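Local atomic coordinates of nitrite reductase (Hyphomicrobium denitrificans, PDB entry 2DV6), a protein that probably reduces nitrite to nitric oxide during denitrification, taking electrons from cytochrome c and relying on bound copper ions. Residues A[57-62]-A[128-133]; A[204-209]-A[243-248]. One frame throughout, in Å; residues are numbered along the deposited sequence.

Both contacts pair two strands of a beta sheet, but in different parts of the chain: their centres lie 53 Å apart, on opposite sides of the chain's centre. Contact 1 is parallel (22° between strand directions) and contact 2 antiparallel (169°). Each is partly buried, with mainly apolar side chains on one sheet face and polar or mixed ones on the other. In contact 1 the polar additions gather where the strands end, at a ring-to-carbonyl bond and a water bridge, and no other chain of the assembly touches it. Contact 2 carries a histidine between two glutamates, and a strand of a second subunit pairs with its outer strand, so the sheet runs on into that chain.

Contact 1: residues A[57-62]-A[128-133]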
ATOM      1  N   LEU A  57       7.176 -31.979   7.149  1.00 25.15           N
ATOM      2  CA  LEU A  57       5.771 -32.319   7.359  1.00 24.77           C
ATOM      3  C   LEU A  57       5.762 -33.626   8.131  1.00 25.73           C
ATOM      4  O   LEU A  57       6.129 -34.675   7.586  1.00 27.11           O
ATOM      5  CB  LEU A  57       5.085 -32.465   6.002  1.00 23.67           C
ATOM      6  CG  LEU A  57       5.239 -31.299   5.004  1.00 22.56           C
ATOM      7  CD1 LEU A  57       4.429 -31.534   3.748  1.00 21.88           C
ATOM      8  CD2 LEU A  57       4.841 -29.989   5.674  1.00 22.21           C
ATOM      9  N   VAL A  58       5.395 -33.587   9.403  1.00 27.08           N
ATOM     10  CA  VAL A  58       5.424 -34.823  10.166  1.00 28.35           C
ATOM     11  C   VAL A  58       4.092 -35.532  10.285  1.00 28.83           C
ATOM     12  O   VAL A  58       3.073 -34.967  10.681  1.00 29.89           O
ATOM     13  CB  VAL A  58       6.391 -34.858  11.439  1.00 29.30           C
ATOM     14  CG1 VAL A  58       7.095 -33.529  11.735  1.00 27.10           C
ATOM     15  CG2 VAL A  58       5.787 -35.563  12.673  1.00 28.41           C
ATOM     16  N   VAL A  59       4.162 -36.802   9.938  1.00 29.09           N
ATOM     17  CA  VAL A  59       3.019 -37.605   9.618  1.00 30.74           C
ATOM     18  C   VAL A  59       3.232 -39.010  10.222  1.00 31.80           C
ATOM     19  O   VAL A  59       4.351 -39.371  10.594  1.00 30.20           O
ATOM     20  CB  VAL A  59       2.873 -37.577   8.078  1.00 31.72           C
ATOM     21  CG1 VAL A  59       2.462 -38.894   7.489  1.00 31.24           C
ATOM     22  CG2 VAL A  59       1.982 -36.378   7.669  1.00 31.74           C
ATOM     23  N   HIS A  60       2.141 -39.766  10.376  1.00 32.82           N
ATOM     24  CA  HIS A  60       2.208 -41.109  10.946  1.00 33.11           C
ATOM     25  C   HIS A  60       1.751 -42.142   9.940  1.00 33.99           C
ATOM     26  O   HIS A  60       0.870 -41.881   9.100  1.00 34.65           O
ATOM     27  CB  HIS A  60       1.428 -41.213  12.263  1.00 32.04           C
ATOM     28  CG  HIS A  60       2.070 -40.459  13.386  1.00 32.97           C
ATOM     29  ND1 HIS A  60       2.913 -41.055  14.299  1.00 32.85           N
ATOM     30  CD2 HIS A  60       2.021 -39.146  13.724  1.00 32.42           C
ATOM     31  CE1 HIS A  60       3.328 -40.152  15.173  1.00 33.57           C
ATOM     32  NE2 HIS A  60       2.819 -38.980  14.833  1.00 33.42           N
ATOM     33  N   GLU A  61       2.404 -43.300  10.005  1.00 34.21           N
ATOM     34  CA  GLU A  61       2.115 -44.417   9.138  1.00 34.49           C
ATOM     35  C   GLU A  61       0.608 -44.677   9.007  1.00 33.23           C
ATOM     36  O   GLU A  61      -0.091 -44.769   9.997  1.00 32.94           O
ATOM     37  CB  GLU A  61       2.802 -45.666   9.691  1.00 35.78           C
ATOM     38  CG  GLU A  61       2.663 -46.867   8.740  1.00 39.11           C
ATOM     39  CD  GLU A  61       3.371 -48.134   9.230  1.00 41.03           C
ATOM     40  OE1 GLU A  61       3.974 -48.129  10.338  1.00 41.16           O
ATOM     41  OE2 GLU A  61       3.317 -49.136   8.480  1.00 43.32           O
ATOM     42  N   GLY A  62       0.132 -44.800   7.775  1.00 32.99           N
ATOM     43  CA  GLY A  62      -1.289 -45.045   7.499  1.00 32.22           C
ATOM     44  C   GLY A  62      -2.183 -43.802   7.377  1.00 32.63           C
ATOM     45  O   GLY A  62      -3.347 -43.925   6.983  1.00 32.14           O
ATOM     46  N   ILE A 128       9.194 -34.882   4.265  1.00 27.87           N
ATOM     47  CA  ILE A 128       8.063 -35.460   4.962  1.00 28.59           C
ATOM     48  C   ILE A 128       8.667 -36.587   5.819  1.00 29.06           C
ATOM     49  O   ILE A 128       9.404 -37.398   5.297  1.00 28.71           O
ATOM     50  CB  ILE A 128       7.047 -36.071   3.950  1.00 28.39           C
ATOM     51  CG1 ILE A 128       6.565 -34.995   2.983  1.00 28.73           C
ATOM     52  CG2 ILE A 128       5.866 -36.762   4.707  1.00 29.43           C
ATOM     53  CD1 ILE A 128       5.406 -35.398   2.116  1.00 29.24           C
ATOM     54  N   GLN A 129       8.395 -36.601   7.122  1.00 29.46           N
ATOM     55  CA  GLN A 129       8.763 -37.707   7.984  1.00 30.66           C
ATOM     56  C   GLN A 129       7.513 -38.535   8.274  1.00 30.65           C
ATOM     57  O   GLN A 129       6.567 -38.050   8.905  1.00 28.45           O
ATOM     58  CB  GLN A 129       9.307 -37.202   9.304  1.00 33.86           C
ATOM     59  CG  GLN A 129      10.781 -36.788   9.295  1.00 38.83           C
ATOM     60  CD  GLN A 129      11.208 -36.178  10.641  1.00 42.43           C
ATOM     61  OE1 GLN A 129      10.475 -36.248  11.652  1.00 43.55           O
ATOM     62  NE2 GLN A 129      12.410 -35.569  10.657  1.00 45.41           N
ATOM     63  N   VAL A 130       7.506 -39.773   7.795  1.00 30.42           N
ATOM     64  CA  VAL A 130       6.449 -40.701   8.167  1.00 31.74           C
ATOM     65  C   VAL A 130       6.932 -41.492   9.391  1.00 33.71           C
ATOM     66  O   VAL A 130       7.898 -42.259   9.288  1.00 35.15           O
ATOM     67  CB  VAL A 130       6.098 -41.645   7.037  1.00 29.78           C
ATOM     68  CG1 VAL A 130       4.972 -42.561   7.475  1.00 29.13           C
ATOM     69  CG2 VAL A 130       5.711 -40.866   5.773  1.00 29.43           C
ATOM     70  N   LEU A 131       6.291 -41.276  10.539  1.00 34.41           N
ATOM     71  CA  LEU A 131       6.681 -41.923  11.789  1.00 35.55           C
ATOM     72  C   LEU A 131       5.800 -43.128  12.052  1.00 37.08           C
ATOM     73  O   LEU A 131       4.663 -43.175  11.594  1.00 37.77           O
ATOM     74  CB  LEU A 131       6.566 -40.960  12.973  1.00 34.92           C
ATOM     75  CG  LEU A 131       7.361 -39.652  13.029  1.00 34.27           C
ATOM     76  CD1 LEU A 131       6.825 -38.748  14.134  1.00 33.23           C
ATOM     77  CD2 LEU A 131       8.809 -39.919  13.278  1.00 33.29           C
ATOM     78  N   PRO A 132       6.325 -44.129  12.797  1.00 38.61           N
ATOM     79  CA  PRO A 132       5.442 -45.226  13.183  1.00 38.17           C
ATOM     80  C   PRO A 132       4.493 -44.787  14.302  1.00 38.07           C
ATOM     81  O   PRO A 132       4.700 -43.750  14.949  1.00 38.42           O
ATOM     82  CB  PRO A 132       6.431 -46.299  13.699  1.00 38.27           C
ATOM     83  CG  PRO A 132       7.562 -45.501  14.259  1.00 38.38           C
ATOM     84  CD  PRO A 132       7.708 -44.324  13.306  1.00 38.41           C
ATOM     85  N   GLY A 133       3.458 -45.572  14.544  1.00 37.76           N
ATOM     86  CA  GLY A 133       2.614 -45.289  15.685  1.00 37.81           C
ATOM     87  C   GLY A 133       1.409 -44.438  15.345  1.00 38.36           C
ATOM     88  O   GLY A 133       1.064 -44.241  14.181  1.00 37.89           O
TER
HETATM   89  O   HOH W   1       3.165 -47.771  12.859  1.00 58.03           O
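The imidazole of H60 meets P132 at its edge: ND1 donates to P132 O at 3.3 Å, with the acceptor only 9° out of the ring plane. The bond is long and not aimed at a lone pair, ND1 standing well above the carbonyl plane of P132. L131 O and G133 O approach the ring obliquely. A chi1 of -70°, placing CG beside the backbone N, carries the ring across the L131 side chain at a slant, with L131 CD1 3.9 Å from H60 CE1. The same methyl meets V58 CG2 at 3.7 Å, so one leucine branch packs against two residues of the neighbouring strand.

The other sheet face, with L57, V59, I128 and V130, is apolar: L57 CD1 approaches I128 CG1 at 4.1 Å. L57 and V59 pack on F29 of strand 27-36 in the facing sheet, I128 and V130 on Y112 and F110 of strand 108-113.

Between the backbones, V59 is bound through both N and O, its O accepting from L131 N at 2.7 Å and 171°. Beyond the last bridge, E61 N donates to L131 O. Water 1 donates to E61 OE1 and accepts from G133 N.

Parallel pairing of edge strand 57-60 with strand 125-131, beside an apolar core between two sheets, is characteristic of the cupredoxin beta sandwich, here binding copper through H77, C114, H119 and M124.

Contact 2: residues A[204-209]-A[243-248]; sequences TVELHL and ETVVTF
Strands 204-209 and 243-248 run antiparallel at 169°, 4.7 Å apart at their axes, and the three hydrogen-bonded pairs V205-F248, L207-V246 and L209-T244 each contribute two N-H...O bonds. The side chains of these pairs share one face of the sheet. There V205 and F248 lie side by side, and V205 CB sits over the phenyl face, 3.9 Å from the centroid and close to the ring normal, a CH-pi contact. F248 reaches this place because its chi1 of 64° sets CG between the backbone N and the carbonyl carbon. Next along, L207 CB touches V246 CG1 at 3.8 Å.

Both strands belong to a cupredoxin sheet of the multicopper oxidase family; the side chain of L209 comes within about 8 Å of a copper ion and about 5 Å from that of its ligand H219. Strand 243-249 is outermost within the chain, yet a strand of the second subunit pairs antiparallel with V246, T247 and F248, carrying the sheet across the interface.

On the other face H208 is held at both ring nitrogens. NE2 donates to E206 OE1 at 2.7 Å and 172°, in the ring plane, meeting the carboxylate on its anti side. ND1 donates to E243 OE1 at 2.9 Å, again in the ring plane but above that carboxylate's plane, and weakly to water 2. Two donated bonds to acidic groups are consistent with a protonated imidazole. V245 CB covers one ring face, 4.2 Å from the centroid. With a leucine in place of H208, E206 OE1 and E243 OE1 would probably both be left without their imidazole donor, and the E243 carboxylate freer to turn. E206 OE2 accepts from A445 N of the second subunit, while T247 OG1 bonds G443 O of that neighbouring chain.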
ATOM      1  N   THR A 204     -45.161 -28.842  31.982  1.00 29.59           N
ATOM      2  CA  THR A 204     -44.860 -27.504  32.404  1.00 29.90           C
ATOM      3  C   THR A 204     -43.407 -27.528  32.826  1.00 29.28           C
ATOM      4  O   THR A 204     -42.991 -28.398  33.596  1.00 29.71           O
ATOM      5  CB  THR A 204     -45.779 -27.089  33.579  1.00 30.36           C
ATOM      6  OG1 THR A 204     -47.103 -26.908  33.079  1.00 32.41           O
ATOM      7  CG2 THR A 204     -45.340 -25.803  34.170  1.00 30.41           C
ATOM      8  N   VAL A 205     -42.624 -26.604  32.281  1.00 28.17           N
ATOM      9  CA  VAL A 205     -41.216 -26.575  32.562  1.00 26.93           C
ATOM     10  C   VAL A 205     -40.961 -25.464  33.537  1.00 27.13           C
ATOM     11  O   VAL A 205     -41.429 -24.337  33.345  1.00 26.24           O
ATOM     12  CB  VAL A 205     -40.363 -26.327  31.285  1.00 26.57           C
ATOM     13  CG1 VAL A 205     -38.888 -26.100  31.658  1.00 24.99           C
ATOM     14  CG2 VAL A 205     -40.514 -27.482  30.294  1.00 25.32           C
ATOM     15  N   GLU A 206     -40.219 -25.780  34.589  1.00 26.41           N
ATOM     16  CA  GLU A 206     -39.828 -24.753  35.509  1.00 26.29           C
ATOM     17  C   GLU A 206     -38.330 -24.613  35.360  1.00 25.81           C
ATOM     18  O   GLU A 206     -37.570 -25.473  35.782  1.00 25.81           O
ATOM     19  CB  GLU A 206     -40.215 -25.115  36.941  1.00 27.07           C
ATOM     20  CG  GLU A 206     -39.864 -24.042  37.944  1.00 29.74           C
ATOM     21  CD  GLU A 206     -40.169 -24.475  39.390  1.00 31.95           C
ATOM     22  OE1 GLU A 206     -39.208 -24.654  40.169  1.00 31.84           O
ATOM     23  OE2 GLU A 206     -41.365 -24.643  39.729  1.00 33.39           O
ATOM     24  N   LEU A 207     -37.910 -23.525  34.735  1.00 25.94           N
ATOM     25  CA  LEU A 207     -36.500 -23.333  34.432  1.00 25.24           C
ATOM     26  C   LEU A 207     -35.804 -22.497  35.498  1.00 25.24           C
ATOM     27  O   LEU A 207     -36.229 -21.389  35.799  1.00 26.04           O
ATOM     28  CB  LEU A 207     -36.352 -22.670  33.053  1.00 26.11           C
ATOM     29  CG  LEU A 207     -34.853 -22.455  32.807  1.00 27.09           C
ATOM     30  CD1 LEU A 207     -34.261 -23.609  32.017  1.00 28.04           C
ATOM     31  CD2 LEU A 207     -34.611 -21.158  32.180  1.00 28.83           C
ATOM     32  N   HIS A 208     -34.716 -23.012  36.060  1.00 24.24           N
ATOM     33  CA  HIS A 208     -33.841 -22.185  36.881  1.00 24.60           C
ATOM     34  C   HIS A 208     -32.547 -21.926  36.144  1.00 23.89           C
ATOM     35  O   HIS A 208     -31.725 -22.837  35.945  1.00 22.83           O
ATOM     36  CB  HIS A 208     -33.570 -22.827  38.255  1.00 25.43           C
ATOM     37  CG  HIS A 208     -34.816 -23.052  39.054  1.00 26.09           C
ATOM     38  ND1 HIS A 208     -35.075 -22.387  40.231  1.00 26.34           N
ATOM     39  CD2 HIS A 208     -35.893 -23.836  38.819  1.00 26.39           C
ATOM     40  CE1 HIS A 208     -36.254 -22.763  40.696  1.00 26.84           C
ATOM     41  NE2 HIS A 208     -36.770 -23.644  39.861  1.00 28.41           N
ATOM     42  N   LEU A 209     -32.373 -20.672  35.761  1.00 23.73           N
ATOM     43  CA  LEU A 209     -31.173 -20.239  35.060  1.00 24.46           C
ATOM     44  C   LEU A 209     -30.255 -19.474  35.984  1.00 24.16           C
ATOM     45  O   LEU A 209     -30.618 -18.375  36.445  1.00 24.41           O
ATOM     46  CB  LEU A 209     -31.520 -19.371  33.832  1.00 25.56           C
ATOM     47  CG  LEU A 209     -30.335 -19.112  32.836  1.00 28.42           C
ATOM     48  CD1 LEU A 209     -30.849 -18.477  31.569  1.00 29.70           C
ATOM     49  CD2 LEU A 209     -29.324 -18.176  33.407  1.00 29.96           C
ATOM     50  N   GLU A 243     -29.851 -15.520  39.615  1.00 27.55           N
ATOM     51  CA  GLU A 243     -30.696 -16.563  39.082  1.00 28.11           C
ATOM     52  C   GLU A 243     -31.986 -15.921  38.621  1.00 28.28           C
ATOM     53  O   GLU A 243     -32.424 -14.897  39.140  1.00 28.76           O
ATOM     54  CB  GLU A 243     -31.020 -17.649  40.154  1.00 29.63           C
ATOM     55  CG  GLU A 243     -31.948 -18.809  39.661  1.00 31.15           C
ATOM     56  CD  GLU A 243     -32.476 -19.700  40.803  1.00 34.40           C
ATOM     57  OE1 GLU A 243     -32.564 -20.930  40.603  1.00 35.63           O
ATOM     58  OE2 GLU A 243     -32.805 -19.175  41.904  1.00 36.04           O
ATOM     59  N   THR A 244     -32.614 -16.570  37.665  1.00 27.90           N
ATOM     60  CA  THR A 244     -33.810 -16.102  37.083  1.00 27.76           C
ATOM     61  C   THR A 244     -34.626 -17.398  37.007  1.00 27.76           C
ATOM     62  O   THR A 244     -34.065 -18.481  36.818  1.00 27.07           O
ATOM     63  CB  THR A 244     -33.376 -15.483  35.733  1.00 29.57           C
ATOM     64  OG1 THR A 244     -33.722 -14.074  35.633  1.00 31.49           O
ATOM     65  CG2 THR A 244     -33.687 -16.320  34.559  1.00 25.72           C
ATOM     66  N   VAL A 245     -35.923 -17.314  37.241  1.00 27.59           N
ATOM     67  CA  VAL A 245     -36.765 -18.488  37.096  1.00 27.04           C
ATOM     68  C   VAL A 245     -38.008 -18.175  36.309  1.00 26.82           C
ATOM     69  O   VAL A 245     -38.565 -17.079  36.395  1.00 26.42           O
ATOM     70  CB  VAL A 245     -36.960 -19.363  38.443  1.00 28.04           C
ATOM     71  CG1 VAL A 245     -36.298 -18.753  39.668  1.00 26.95           C
ATOM     72  CG2 VAL A 245     -38.398 -19.873  38.664  1.00 26.52           C
ATOM     73  N   VAL A 246     -38.376 -19.121  35.452  1.00 26.37           N
ATOM     74  CA  VAL A 246     -39.469 -18.901  34.533  1.00 27.31           C
ATOM     75  C   VAL A 246     -40.190 -20.237  34.392  1.00 27.44           C
ATOM     76  O   VAL A 246     -39.538 -21.274  34.343  1.00 28.24           O
ATOM     77  CB  VAL A 246     -38.978 -18.343  33.136  1.00 26.60           C
ATOM     78  CG1 VAL A 246     -38.087 -19.366  32.379  1.00 26.96           C
ATOM     79  CG2 VAL A 246     -40.145 -18.012  32.286  1.00 26.69           C
ATOM     80  N   THR A 247     -41.521 -20.210  34.369  1.00 26.47           N
ATOM     81  CA  THR A 247     -42.292 -21.429  34.135  1.00 26.49           C
ATOM     82  C   THR A 247     -42.995 -21.280  32.803  1.00 26.44           C
ATOM     83  O   THR A 247     -43.522 -20.214  32.512  1.00 26.54           O
ATOM     84  CB  THR A 247     -43.339 -21.649  35.281  1.00 26.25           C
ATOM     85  OG1 THR A 247     -42.636 -21.798  36.512  1.00 25.74           O
ATOM     86  CG2 THR A 247     -44.211 -22.890  35.046  1.00 25.41           C
ATOM     87  N   PHE A 248     -43.016 -22.325  31.992  1.00 26.01           N
ATOM     88  CA  PHE A 248     -43.707 -22.222  30.714  1.00 26.72           C
ATOM     89  C   PHE A 248     -44.308 -23.546  30.331  1.00 27.64           C
ATOM     90  O   PHE A 248     -43.796 -24.587  30.716  1.00 28.00           O
ATOM     91  CB  PHE A 248     -42.800 -21.644  29.582  1.00 27.01           C
ATOM     92  CG  PHE A 248     -41.613 -22.505  29.218  1.00 26.97           C
ATOM     93  CD1 PHE A 248     -41.744 -23.549  28.297  1.00 27.21           C
ATOM     94  CD2 PHE A 248     -40.369 -22.250  29.759  1.00 27.12           C
ATOM     95  CE1 PHE A 248     -40.639 -24.348  27.947  1.00 25.98           C
ATOM     96  CE2 PHE A 248     -39.251 -23.037  29.407  1.00 27.51           C
ATOM     97  CZ  PHE A 248     -39.402 -24.099  28.524  1.00 27.36           C
TER
HETATM   98  O   HOH W   2     -34.674 -20.965  43.056  1.00 38.43           O